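NADH kinase POS5, mitochondrial (Saccharomyces cerevisiae, PDB 3AFO) phosphorylates NADH, and NAD(+) with about half the preference, at the expense of ATP, making it a key source of the cellular reductant NADPH in yeast. Local coordinates at residues Met199-His205 and Thr238-Tyr243; Asn214-Asp220 and His281-Gly287; Pro277-His281 and Asn321-Tyr327. One frame throughout, in Å; residues are numbered along the deposited sequence.

Interaction 1. Residues Met199-His205 and Thr238-Tyr243; sequences MNDIFLH and TGSTAY. With NAI (1,4-dihydronicotinamide adenine dinucleotide), chain C.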
loop_
_atom_site.group_PDB
_atom_site.type_symbol
_atom_site.label_atom_id
_atom_site.label_comp_id
_atom_site.label_asym_id
_atom_site.label_seq_id
_atom_site.Cartn_x
_atom_site.Cartn_y
_atom_site.Cartn_z
ATOM N N MET A 199 -10.291 -6.188 23.061
ATOM C CA MET A 199 -10.999 -4.991 22.629
ATOM C C MET A 199 -10.392 -4.437 21.327
ATOM O O MET A 199 -11.112 -3.913 20.471
ATOM C CB MET A 199 -10.917 -3.952 23.746
ATOM C CG MET A 199 -11.411 -2.598 23.414
ATOM S SD MET A 199 -11.506 -1.627 24.932
ATOM C CE MET A 199 -12.282 -0.179 24.253
ATOM N N ASN A 200 -9.072 -4.550 21.217
ATOM C CA ASN A 200 -8.302 -4.083 20.065
ATOM C C ASN A 200 -8.010 -5.217 19.104
ATOM O O ASN A 200 -8.490 -5.238 17.957
ATOM C CB ASN A 200 -6.954 -3.530 20.534
ATOM C CG ASN A 200 -6.850 -2.026 20.464
ATOM O OD1 ASN A 200 -5.755 -1.487 20.662
ATOM N ND2 ASN A 200 -7.951 -1.335 20.186
ATOM N N ASP A 201 -7.185 -6.146 19.566
ATOM C CA ASP A 201 -6.646 -7.148 18.679
ATOM C C ASP A 201 -6.049 -8.366 19.341
ATOM O O ASP A 201 -5.765 -8.383 20.546
ATOM C CB ASP A 201 -5.601 -6.512 17.744
ATOM C CG ASP A 201 -4.622 -5.601 18.473
ATOM O OD1 ASP A 201 -4.257 -5.873 19.648
ATOM O OD2 ASP A 201 -4.200 -4.605 17.844
ATOM N N ILE A 202 -5.854 -9.384 18.510
ATOM C CA ILE A 202 -5.113 -10.574 18.846
ATOM C C ILE A 202 -4.045 -10.694 17.774
ATOM O O ILE A 202 -4.361 -10.655 16.570
ATOM C CB ILE A 202 -6.029 -11.810 18.828
ATOM C CG1 ILE A 202 -7.099 -11.660 19.920
ATOM C CG2 ILE A 202 -5.198 -13.116 19.007
ATOM C CD1 ILE A 202 -8.486 -12.166 19.529
ATOM N N PHE A 203 -2.788 -10.828 18.180
ATOM C CA PHE A 203 -1.728 -10.971 17.170
ATOM C C PHE A 203 -0.629 -11.952 17.493
ATOM O O PHE A 203 -0.354 -12.240 18.657
ATOM C CB PHE A 203 -1.162 -9.610 16.687
ATOM C CG PHE A 203 -0.514 -8.773 17.758
ATOM C CD1 PHE A 203 0.845 -8.894 18.035
ATOM C CD2 PHE A 203 -1.242 -7.815 18.437
ATOM C CE1 PHE A 203 1.446 -8.090 19.009
ATOM C CE2 PHE A 203 -0.635 -7.001 19.412
ATOM C CZ PHE A 203 0.700 -7.145 19.694
ATOM N N LEU A 204 -0.060 -12.496 16.424
ATOM C CA LEU A 204 1.051 -13.420 16.468
ATOM C C LEU A 204 2.236 -12.703 15.840
ATOM O O LEU A 204 2.076 -11.990 14.846
ATOM C CB LEU A 204 0.712 -14.686 15.685
ATOM C CG LEU A 204 -0.419 -15.534 16.277
ATOM C CD1 LEU A 204 -0.905 -16.573 15.274
ATOM C CD2 LEU A 204 0.056 -16.224 17.573
ATOM N N HIS A 205 3.416 -12.862 16.429
ATOM C CA HIS A 205 4.597 -12.155 15.945
ATOM C C HIS A 205 5.857 -12.960 16.246
ATOM O O HIS A 205 5.930 -13.615 17.286
ATOM C CB HIS A 205 4.689 -10.768 16.576
ATOM C CG HIS A 205 5.535 -9.811 15.794
ATOM N ND1 HIS A 205 6.911 -9.864 15.799
ATOM C CD2 HIS A 205 5.201 -8.801 14.958
ATOM C CE1 HIS A 205 7.389 -8.925 15.002
ATOM N NE2 HIS A 205 6.372 -8.259 14.489
ATOM N N THR A 238 -12.617 -1.306 16.380
ATOM C CA THR A 238 -11.887 -0.454 17.334
ATOM C C THR A 238 -10.365 -0.585 17.126
ATOM O O THR A 238 -9.642 0.415 17.087
ATOM C CB THR A 238 -12.281 -0.794 18.803
ATOM O OG1 THR A 238 -13.644 -0.401 19.010
ATOM C CG2 THR A 238 -11.389 -0.056 19.804
ATOM N N GLY A 239 -9.894 -1.816 16.941
ATOM C CA GLY A 239 -8.465 -2.070 16.724
ATOM C C GLY A 239 -7.943 -1.762 15.327
ATOM O O GLY A 239 -6.738 -1.872 15.086
ATOM N N SER A 240 -8.836 -1.389 14.406
ATOM C CA SER A 240 -8.420 -1.043 13.030
ATOM C C SER A 240 -7.493 0.180 12.997
ATOM O O SER A 240 -6.666 0.322 12.100
ATOM C CB SER A 240 -9.628 -0.820 12.103
ATOM O OG SER A 240 -10.279 0.413 12.381
ATOM N N THR A 241 -7.618 1.045 13.992
ATOM C CA THR A 241 -6.743 2.208 14.080
ATOM C C THR A 241 -5.480 1.934 14.906
ATOM O O THR A 241 -4.662 2.832 15.113
ATOM C CB THR A 241 -7.510 3.442 14.613
ATOM O OG1 THR A 241 -8.205 3.095 15.822
ATOM C CG2 THR A 241 -8.523 3.911 13.577
ATOM N N ALA A 242 -5.302 0.689 15.339
ATOM C CA ALA A 242 -4.151 0.323 16.188
ATOM C C ALA A 242 -3.084 -0.415 15.355
ATOM O O ALA A 242 -2.724 0.074 14.268
ATOM C CB ALA A 242 -4.627 -0.494 17.396
ATOM N N TYR A 243 -2.576 -1.561 15.815
ATOM C CA TYR A 243 -1.523 -2.288 15.068
ATOM C C TYR A 243 -1.888 -2.514 13.586
ATOM O O TYR A 243 -1.051 -2.359 12.692
ATOM C CB TYR A 243 -1.225 -3.650 15.730
ATOM C CG TYR A 243 0.171 -4.230 15.516
ATOM C CD1 TYR A 243 0.610 -5.303 16.306
ATOM C CD2 TYR A 243 1.052 -3.716 14.557
ATOM C CE1 TYR A 243 1.864 -5.857 16.143
ATOM C CE2 TYR A 243 2.341 -4.264 14.383
ATOM C CZ TYR A 243 2.729 -5.337 15.187
ATOM O OH TYR A 243 3.979 -5.892 15.063
HETATM P PA NAI C . 1.443 0.830 23.507
HETATM O O1A NAI C . 1.538 2.144 24.225
HETATM O O2A NAI C . 2.852 0.050 23.315
HETATM O O5B NAI C . 0.917 0.990 22.043
HETATM C C5B NAI C . -0.150 1.790 21.870
HETATM C C4B NAI C . 0.155 2.785 20.810
HETATM O O4B NAI C . -0.948 2.504 19.907
HETATM C C3B NAI C . -0.176 4.068 21.566
HETATM O O3B NAI C . 0.296 5.192 20.820
HETATM C C2B NAI C . -1.704 4.010 21.574
HETATM O O2B NAI C . -2.285 5.304 21.675
HETATM C C1B NAI C . -2.005 3.452 20.184
HETATM N N9A NAI C . -3.307 2.727 20.162
HETATM C C8A NAI C . -3.669 1.679 20.911
HETATM N N7A NAI C . -4.925 1.324 20.590
HETATM C C5A NAI C . -5.350 2.134 19.620
HETATM C C6A NAI C . -6.532 2.253 18.887
HETATM N N6A NAI C . -7.585 1.431 19.076
HETATM N N1A NAI C . -6.610 3.232 17.964
HETATM C C2A NAI C . -5.606 4.067 17.738
HETATM N N3A NAI C . -4.470 3.978 18.415
HETATM C C4A NAI C . -4.318 3.031 19.358
HETATM O O3 NAI C . 0.482 -0.277 24.286
HETATM P PN NAI C . -1.031 0.035 24.730
HETATM O O1N NAI C . -1.259 1.517 24.773
HETATM O O2N NAI C . -1.263 -0.862 25.881
HETATM O O5D NAI C . -1.965 -0.495 23.498
HETATM C C5D NAI C . -1.863 -1.832 23.038
HETATM C C4D NAI C . -1.954 -1.852 21.521
HETATM O O4D NAI C . -0.643 -1.499 21.022
HETATM C C3D NAI C . -2.152 -3.247 20.948
HETATM O O3D NAI C . -3.537 -3.621 20.978
HETATM C C2D NAI C . -1.648 -3.050 19.500
HETATM O O2D NAI C . -2.759 -2.783 18.631
HETATM C C1D NAI C . -0.765 -1.773 19.619
HETATM N N1N NAI C . 0.555 -2.085 19.047
HETATM C C2N NAI C . 0.932 -1.391 17.903
HETATM C C3N NAI C . 2.146 -1.640 17.286
HETATM C C7N NAI C . 2.511 -0.818 16.024
HETATM O O7N NAI C . 3.585 -0.951 15.442
HETATM N N7N NAI C . 1.590 0.040 15.632
HETATM C C4N NAI C . 3.002 -2.606 17.831
HETATM C C5N NAI C . 2.635 -3.324 18.989
HETATM C C6N NAI C . 1.407 -3.079 19.606
HETATM O O HOH W 1 -4.908 -3.943 15.398
#
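Asp201 OD2 is gripped by two donors: a water at 2.6 Å, and O2D, on the nicotinamide ribose of the bound NADH, through a very short bond. That same water also donates to Gly239 O at 2.8 Å, so it ties the aspartate to the backbone of the facing loop. O2D in turn accepts the backbone N-H of Tyr243 at 3.1 Å, and one ribose hydroxyl thus links both segments. Asn200-Asp201 is the NE/D motif of the NAD kinase family, set where strand 201-205 begins, while Thr238-Tyr243 forms the loop that leads from strand 231-235 into helix 243-246. The loop bonds the adenine directly: N6A donates to Thr238 O at 3.0 Å, and Thr241 OG1 donates to N1A at 2.7 Å. The Asn200 amide lies beside the same ring.

Beyond the ribose the contact turns aromatic. With CG swung anti to the backbone N (chi1 -154°), Tyr243 directs its edge onto the face of Phe203, CD1 sitting over the ring centre, in a T-shaped pair with centroids 4.8 Å apart and planes at 88°. One face of Tyr243 is covered by the dihydronicotinamide, with C4N over its centre. Its hydroxyl is hydrogen-bonded to Asp230 and Arg206 of the second subunit. At the other end, Gly239 CA makes a C-H...O contact of 3.4 Å with Asn200 O, and a side chain at that glycine would collide with the same carbonyl.

Interaction 2. Residues Asn214-Asp220 and His281-Gly287; sequences NLDIFID and HIRIKIG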
loop_
_atom_site.group_PDB
_atom_site.type_symbol
_atom_site.label_atom_id
_atom_site.label_comp_id
_atom_site.label_asym_id
_atom_site.label_seq_id
_atom_site.Cartn_x
_atom_site.Cartn_y
_atom_site.Cartn_z
ATOM N N ASN A 214 5.547 -19.107 10.356
ATOM C CA ASN A 214 4.852 -19.787 9.276
ATOM C C ASN A 214 3.498 -20.174 9.828
ATOM O O ASN A 214 3.422 -21.027 10.717
ATOM C CB ASN A 214 5.620 -21.033 8.834
ATOM C CG ASN A 214 7.018 -20.708 8.314
ATOM O OD1 ASN A 214 7.187 -20.266 7.172
ATOM N ND2 ASN A 214 8.025 -20.931 9.152
ATOM N N LEU A 215 2.439 -19.534 9.330
ATOM C CA LEU A 215 1.102 -19.656 9.914
ATOM C C LEU A 215 0.064 -20.125 8.905
ATOM O O LEU A 215 -0.052 -19.560 7.809
ATOM C CB LEU A 215 0.640 -18.316 10.483
ATOM C CG LEU A 215 1.590 -17.509 11.359
ATOM C CD1 LEU A 215 0.914 -16.177 11.665
ATOM C CD2 LEU A 215 1.940 -18.256 12.651
ATOM N N ASP A 216 -0.687 -21.150 9.292
ATOM C CA ASP A 216 -1.753 -21.686 8.455
ATOM C C ASP A 216 -3.085 -21.189 8.962
ATOM O O ASP A 216 -3.457 -21.428 10.124
ATOM C CB ASP A 216 -1.703 -23.218 8.437
ATOM C CG ASP A 216 -0.420 -23.743 7.805
ATOM O OD1 ASP A 216 -0.094 -23.316 6.680
ATOM O OD2 ASP A 216 0.269 -24.561 8.443
ATOM N N ILE A 217 -3.800 -20.497 8.078
ATOM C CA ILE A 217 -5.013 -19.785 8.435
ATOM C C ILE A 217 -6.228 -20.478 7.830
ATOM O O ILE A 217 -6.254 -20.775 6.626
ATOM C CB ILE A 217 -4.956 -18.307 7.945
ATOM C CG1 ILE A 217 -3.765 -17.580 8.586
ATOM C CG2 ILE A 217 -6.267 -17.596 8.261
ATOM C CD1 ILE A 217 -3.399 -16.254 7.935
ATOM N N PHE A 218 -7.223 -20.735 8.676
ATOM C CA PHE A 218 -8.453 -21.394 8.248
ATOM C C PHE A 218 -9.628 -20.507 8.613
ATOM O O PHE A 218 -9.700 -19.995 9.736
ATOM C CB PHE A 218 -8.616 -22.780 8.911
ATOM C CG PHE A 218 -7.451 -23.731 8.662
ATOM C CD1 PHE A 218 -7.570 -24.769 7.731
ATOM C CD2 PHE A 218 -6.261 -23.601 9.364
ATOM C CE1 PHE A 218 -6.510 -25.650 7.489
ATOM C CE2 PHE A 218 -5.178 -24.482 9.135
ATOM C CZ PHE A 218 -5.309 -25.509 8.197
ATOM N N ILE A 219 -10.541 -20.322 7.669
ATOM C CA ILE A 219 -11.761 -19.570 7.914
ATOM C C ILE A 219 -12.946 -20.516 7.730
ATOM O O ILE A 219 -13.042 -21.203 6.713
ATOM C CB ILE A 219 -11.885 -18.337 6.977
ATOM C CG1 ILE A 219 -10.741 -17.349 7.259
ATOM C CG2 ILE A 219 -13.230 -17.641 7.188
ATOM C CD1 ILE A 219 -10.502 -16.307 6.159
ATOM N N ASP A 220 -13.813 -20.580 8.739
ATOM C CA ASP A 220 -15.005 -21.433 8.692
ATOM C C ASP A 220 -14.648 -22.880 8.311
ATOM O O ASP A 220 -15.357 -23.539 7.552
ATOM C CB ASP A 220 -16.050 -20.822 7.738
ATOM C CG ASP A 220 -16.421 -19.395 8.125
ATOM O OD1 ASP A 220 -16.427 -19.101 9.335
ATOM O OD2 ASP A 220 -16.699 -18.565 7.228
ATOM N N HIS A 281 -15.389 -17.846 11.849
ATOM C CA HIS A 281 -14.669 -18.741 12.738
ATOM C C HIS A 281 -13.254 -18.809 12.173
ATOM O O HIS A 281 -13.048 -19.230 11.029
ATOM C CB HIS A 281 -15.344 -20.121 12.712
ATOM C CG HIS A 281 -14.642 -21.166 13.522
ATOM N ND1 HIS A 281 -13.617 -21.937 13.015
ATOM C CD2 HIS A 281 -14.826 -21.578 14.802
ATOM C CE1 HIS A 281 -13.195 -22.775 13.948
ATOM N NE2 HIS A 281 -13.914 -22.579 15.043
ATOM N N ILE A 282 -12.285 -18.356 12.951
ATOM C CA ILE A 282 -10.915 -18.255 12.473
ATOM C C ILE A 282 -10.040 -19.173 13.294
ATOM O O ILE A 282 -10.085 -19.139 14.529
ATOM C CB ILE A 282 -10.370 -16.804 12.566
ATOM C CG1 ILE A 282 -11.286 -15.842 11.784
ATOM C CG2 ILE A 282 -8.913 -16.739 12.038
ATOM C CD1 ILE A 282 -11.024 -14.348 12.013
ATOM N N ARG A 283 -9.272 -20.007 12.605
ATOM C CA ARG A 283 -8.283 -20.849 13.254
ATOM C C ARG A 283 -6.930 -20.600 12.614
ATOM O O ARG A 283 -6.811 -20.607 11.375
ATOM C CB ARG A 283 -8.673 -22.338 13.149
ATOM C CG ARG A 283 -7.632 -23.306 13.732
ATOM C CD ARG A 283 -8.147 -24.742 13.737
ATOM N NE ARG A 283 -8.311 -25.296 12.396
ATOM C CZ ARG A 283 -7.445 -26.121 11.816
ATOM N NH1 ARG A 283 -6.337 -26.489 12.454
ATOM N NH2 ARG A 283 -7.683 -26.582 10.597
ATOM N N ILE A 284 -5.925 -20.370 13.462
ATOM C CA ILE A 284 -4.541 -20.205 13.015
ATOM C C ILE A 284 -3.611 -21.206 13.723
ATOM O O ILE A 284 -3.505 -21.206 14.947
ATOM C CB ILE A 284 -4.037 -18.740 13.183
ATOM C CG1 ILE A 284 -4.954 -17.765 12.421
ATOM C CG2 ILE A 284 -2.565 -18.618 12.725
ATOM C CD1 ILE A 284 -4.560 -16.282 12.541
ATOM N N LYS A 285 -2.986 -22.078 12.935
ATOM C CA LYS A 285 -2.057 -23.069 13.449
ATOM C C LYS A 285 -0.614 -22.657 13.141
ATOM O O LYS A 285 -0.304 -22.240 12.017
ATOM C CB LYS A 285 -2.358 -24.429 12.829
ATOM C CG LYS A 285 -1.607 -25.602 13.459
ATOM C CD LYS A 285 -2.106 -26.921 12.847
ATOM C CE LYS A 285 -1.457 -28.137 13.506
ATOM N NZ LYS A 285 -1.863 -29.394 12.789
ATOM N N ILE A 286 0.247 -22.757 14.151
ATOM C CA ILE A 286 1.666 -22.448 14.012
ATOM C C ILE A 286 2.352 -23.595 13.270
ATOM O O ILE A 286 2.414 -24.721 13.780
ATOM C CB ILE A 286 2.347 -22.236 15.405
ATOM C CG1 ILE A 286 1.523 -21.290 16.298
ATOM C CG2 ILE A 286 3.793 -21.779 15.247
ATOM C CD1 ILE A 286 1.228 -19.881 15.698
ATOM N N GLY A 287 2.829 -23.312 12.058
ATOM C CA GLY A 287 3.522 -24.311 11.246
ATOM C C GLY A 287 5.022 -24.079 11.214
ATOM O O GLY A 287 5.561 -23.304 11.999
HETATM O O HOH W 2 5.758 -20.421 12.751
#
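Phe218 lies alongside Arg283 from its first carbon outward. CB passes 3.7 Å from Arg283 O, and the same carbonyl oxygen borders the ring edge, in plane, near CD2. Farther out the guanidinium covers one face: NH2 stands 3.2 Å above the plane over the ring centre, while CE2 lies 3.9 Å from CZ of the arginine. The planes differ by 23°, a flat stack that is also a cation-pi contact. After two extended torsions, a bend at chi3 (67°) folds the arginine back over the ring, where NH1 is also salt-bridged to Glu316. An alanine at Phe218 is likely to strip the guanidinium of its aromatic bed, leaving it free to turn about the Glu316 bridge.

On the opposite face of the sheet, Leu215 CD2 meets Ile286 CD1 at 3.5 Å, and Ile217 lies beside Ile284. Paired backbone bonds join Asp216 with Lys285 and Phe218 with Arg283. Asp220 closes the end: N donates to His281 O at 2.8 Å, OD1 accepts His281 N at 3.0 Å, and OD2 is salt-bridged to Lys31 of the third subunit. Hydrogen-bonded and non-hydrogen-bonded pairs in turn, with one face charged and aromatic and one aliphatic, mark neighbouring strands of an antiparallel beta sheet.

Interaction 3. Residues Pro277-His281 and Asn321-Tyr327; sequences PHSSH and NEVGTIY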
loop_
_atom_site.group_PDB
_atom_site.type_symbol
_atom_site.label_atom_id
_atom_site.label_comp_id
_atom_site.label_asym_id
_atom_site.label_seq_id
_atom_site.Cartn_x
_atom_site.Cartn_y
_atom_site.Cartn_z
ATOM N N PRO A 277 -16.695 -11.251 7.975
ATOM C CA PRO A 277 -17.941 -11.148 8.722
ATOM C C PRO A 277 -17.716 -11.327 10.214
ATOM O O PRO A 277 -16.830 -12.096 10.616
ATOM C CB PRO A 277 -18.744 -12.353 8.215
ATOM C CG PRO A 277 -18.179 -12.670 6.931
ATOM C CD PRO A 277 -16.735 -12.386 7.038
ATOM N N HIS A 278 -18.523 -10.657 11.031
ATOM C CA HIS A 278 -18.423 -10.809 12.483
ATOM C C HIS A 278 -18.719 -12.250 12.915
ATOM O O HIS A 278 -18.264 -12.690 13.964
ATOM C CB HIS A 278 -19.347 -9.815 13.208
ATOM C CG HIS A 278 -20.771 -10.255 13.266
ATOM N ND1 HIS A 278 -21.317 -10.861 14.382
ATOM C CD2 HIS A 278 -21.755 -10.218 12.336
ATOM C CE1 HIS A 278 -22.582 -11.161 14.139
ATOM N NE2 HIS A 278 -22.873 -10.779 12.906
ATOM N N SER A 279 -19.450 -12.975 12.067
ATOM C CA SER A 279 -19.846 -14.366 12.302
ATOM C C SER A 279 -18.744 -15.400 12.044
ATOM O O SER A 279 -18.933 -16.595 12.315
ATOM C CB SER A 279 -21.066 -14.687 11.429
ATOM O OG SER A 279 -20.788 -14.415 10.044
ATOM N N SER A 280 -17.601 -14.949 11.523
ATOM C CA SER A 280 -16.498 -15.832 11.099
ATOM C C SER A 280 -15.882 -16.667 12.217
ATOM O O SER A 280 -15.839 -16.238 13.355
ATOM C CB SER A 280 -15.377 -15.010 10.465
ATOM O OG SER A 280 -15.808 -14.431 9.258
ATOM N N HIS A 281 -15.389 -17.846 11.849
ATOM C CA HIS A 281 -14.669 -18.741 12.738
ATOM C C HIS A 281 -13.254 -18.809 12.173
ATOM O O HIS A 281 -13.048 -19.230 11.029
ATOM C CB HIS A 281 -15.344 -20.121 12.712
ATOM C CG HIS A 281 -14.642 -21.166 13.522
ATOM N ND1 HIS A 281 -13.617 -21.937 13.015
ATOM C CD2 HIS A 281 -14.826 -21.578 14.802
ATOM C CE1 HIS A 281 -13.195 -22.775 13.948
ATOM N NE2 HIS A 281 -13.914 -22.579 15.043
ATOM N N ASN A 321 -15.880 -13.697 17.351
ATOM C CA ASN A 321 -16.544 -12.607 18.037
ATOM C C ASN A 321 -17.252 -13.157 19.272
ATOM O O ASN A 321 -17.666 -14.322 19.282
ATOM C CB ASN A 321 -17.573 -11.966 17.104
ATOM C CG ASN A 321 -17.953 -10.568 17.529
ATOM O OD1 ASN A 321 -19.134 -10.226 17.600
ATOM N ND2 ASN A 321 -16.953 -9.750 17.821
ATOM N N GLU A 322 -17.371 -12.331 20.309
ATOM C CA GLU A 322 -18.107 -12.687 21.528
ATOM C C GLU A 322 -19.514 -13.248 21.235
ATOM O O GLU A 322 -19.936 -14.266 21.810
ATOM C CB GLU A 322 -18.203 -11.460 22.429
ATOM C CG GLU A 322 -18.601 -11.763 23.848
ATOM C CD GLU A 322 -18.941 -10.516 24.631
ATOM O OE1 GLU A 322 -18.643 -9.398 24.140
ATOM O OE2 GLU A 322 -19.506 -10.660 25.741
ATOM N N VAL A 323 -20.230 -12.593 20.327
ATOM C CA VAL A 323 -21.566 -13.059 19.924
ATOM C C VAL A 323 -21.727 -13.155 18.405
ATOM O O VAL A 323 -21.106 -12.393 17.657
ATOM C CB VAL A 323 -22.697 -12.161 20.496
ATOM C CG1 VAL A 323 -22.897 -12.421 22.001
ATOM C CG2 VAL A 323 -22.415 -10.681 20.219
ATOM N N GLY A 324 -22.556 -14.104 17.962
ATOM C CA GLY A 324 -23.011 -14.169 16.576
ATOM C C GLY A 324 -22.200 -15.018 15.617
ATOM O O GLY A 324 -22.433 -14.964 14.412
ATOM N N THR A 325 -21.249 -15.796 16.140
ATOM C CA THR A 325 -20.468 -16.725 15.314
ATOM C C THR A 325 -21.402 -17.739 14.643
ATOM O O THR A 325 -22.320 -18.265 15.287
ATOM C CB THR A 325 -19.395 -17.478 16.136
ATOM O OG1 THR A 325 -18.575 -16.542 16.854
ATOM C CG2 THR A 325 -18.512 -18.345 15.226
ATOM N N ILE A 326 -21.182 -17.982 13.350
ATOM C CA ILE A 326 -21.878 -19.054 12.634
ATOM C C ILE A 326 -20.894 -20.199 12.468
ATOM O O ILE A 326 -19.795 -20.017 11.929
ATOM C CB ILE A 326 -22.429 -18.598 11.252
ATOM C CG1 ILE A 326 -23.531 -17.552 11.424
ATOM C CG2 ILE A 326 -22.969 -19.795 10.448
ATOM C CD1 ILE A 326 -23.811 -16.731 10.167
ATOM N N TYR A 327 -21.278 -21.373 12.966
ATOM C CA TYR A 327 -20.425 -22.552 12.887
ATOM C C TYR A 327 -20.903 -23.460 11.763
ATOM O O TYR A 327 -21.789 -24.281 11.971
ATOM C CB TYR A 327 -20.426 -23.322 14.221
ATOM C CG TYR A 327 -19.893 -22.540 15.402
ATOM C CD1 TYR A 327 -18.531 -22.536 15.697
ATOM C CD2 TYR A 327 -20.752 -21.809 16.225
ATOM C CE1 TYR A 327 -18.037 -21.819 16.775
ATOM C CE2 TYR A 327 -20.265 -21.085 17.312
ATOM C CZ TYR A 327 -18.906 -21.101 17.580
ATOM O OH TYR A 327 -18.406 -20.390 18.647
HETATM O O HOH W 3 -17.185 -15.019 15.203
#
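Ile326 lays its CD1 against Ser279, 3.6 Å from the serine CB, while its backbone N-H reaches back to the carbonyl of the same residue. That bond, Ile326 N to Ser279 O, measures 2.8 Å with an angle of 162° at the hydrogen, and it arrives in the carbonyl plane, on a lone pair. Ser279 CB also rests 3.3 Å from Gly324 O, so it touches the facing loop at two places. Gly324 has a positive phi that would press a side chain against the preceding carbonyl, and a CB would also run into the His278 ring. The imidazole of His278 instead comes edge-on to Val323 O.

The serine belongs to a type I beta turn, Pro277 to Ser280, in which the N and OG of Ser280 both donate to Pro277 O from one face of its plane. Facing this turn, a single water joins the loops: it donates to His278 O at 2.9 Å and Ser280 O at 2.6 Å, and accepts from Asn321 N at 2.8 Å and Thr325 OG1 at 2.6 Å. Thr325 can serve it because OG1 stands anti to the carbonyl carbon (chi1 -53°), a rotation that also sends CG2 toward Ser279 O and over one face of Tyr327. Tyr327 and His281 then meet rim to rim, Tyr327 CE1 to His281 CD2 at 3.8 Å, their planes 64° apart. Ile326 also packs on Ser30 of the third subunit. With one direct backbone bond and a water using two donors and two acceptors, the two connecting loops are probably held as much by this shared solvent molecule as by their modest apolar overlap.

How the interactions relate
All three interactions belong to the C-terminal domain of the NAD kinase family, and the chain weaves through them: interactions 1 and 2 alternate their segments, as do 2 and 3, whereas interaction 1 closes before interaction 3 opens. Their centres lie about 16 to 17 Å apart. Interaction 1 uses strand 201-205 of a six-stranded antiparallel sheet; interaction 2 pairs strands 213-219 and 282-286 of another. Leu204 CD1 bridges the two, packing 3.7 Å from Ile284 CG2. Interactions 2 and 3 share His281, between the turn of residues 277-280 and strand 282-286. NADH is thus bound on one sheet's side, while the second sheet and its loops reach the third subunit.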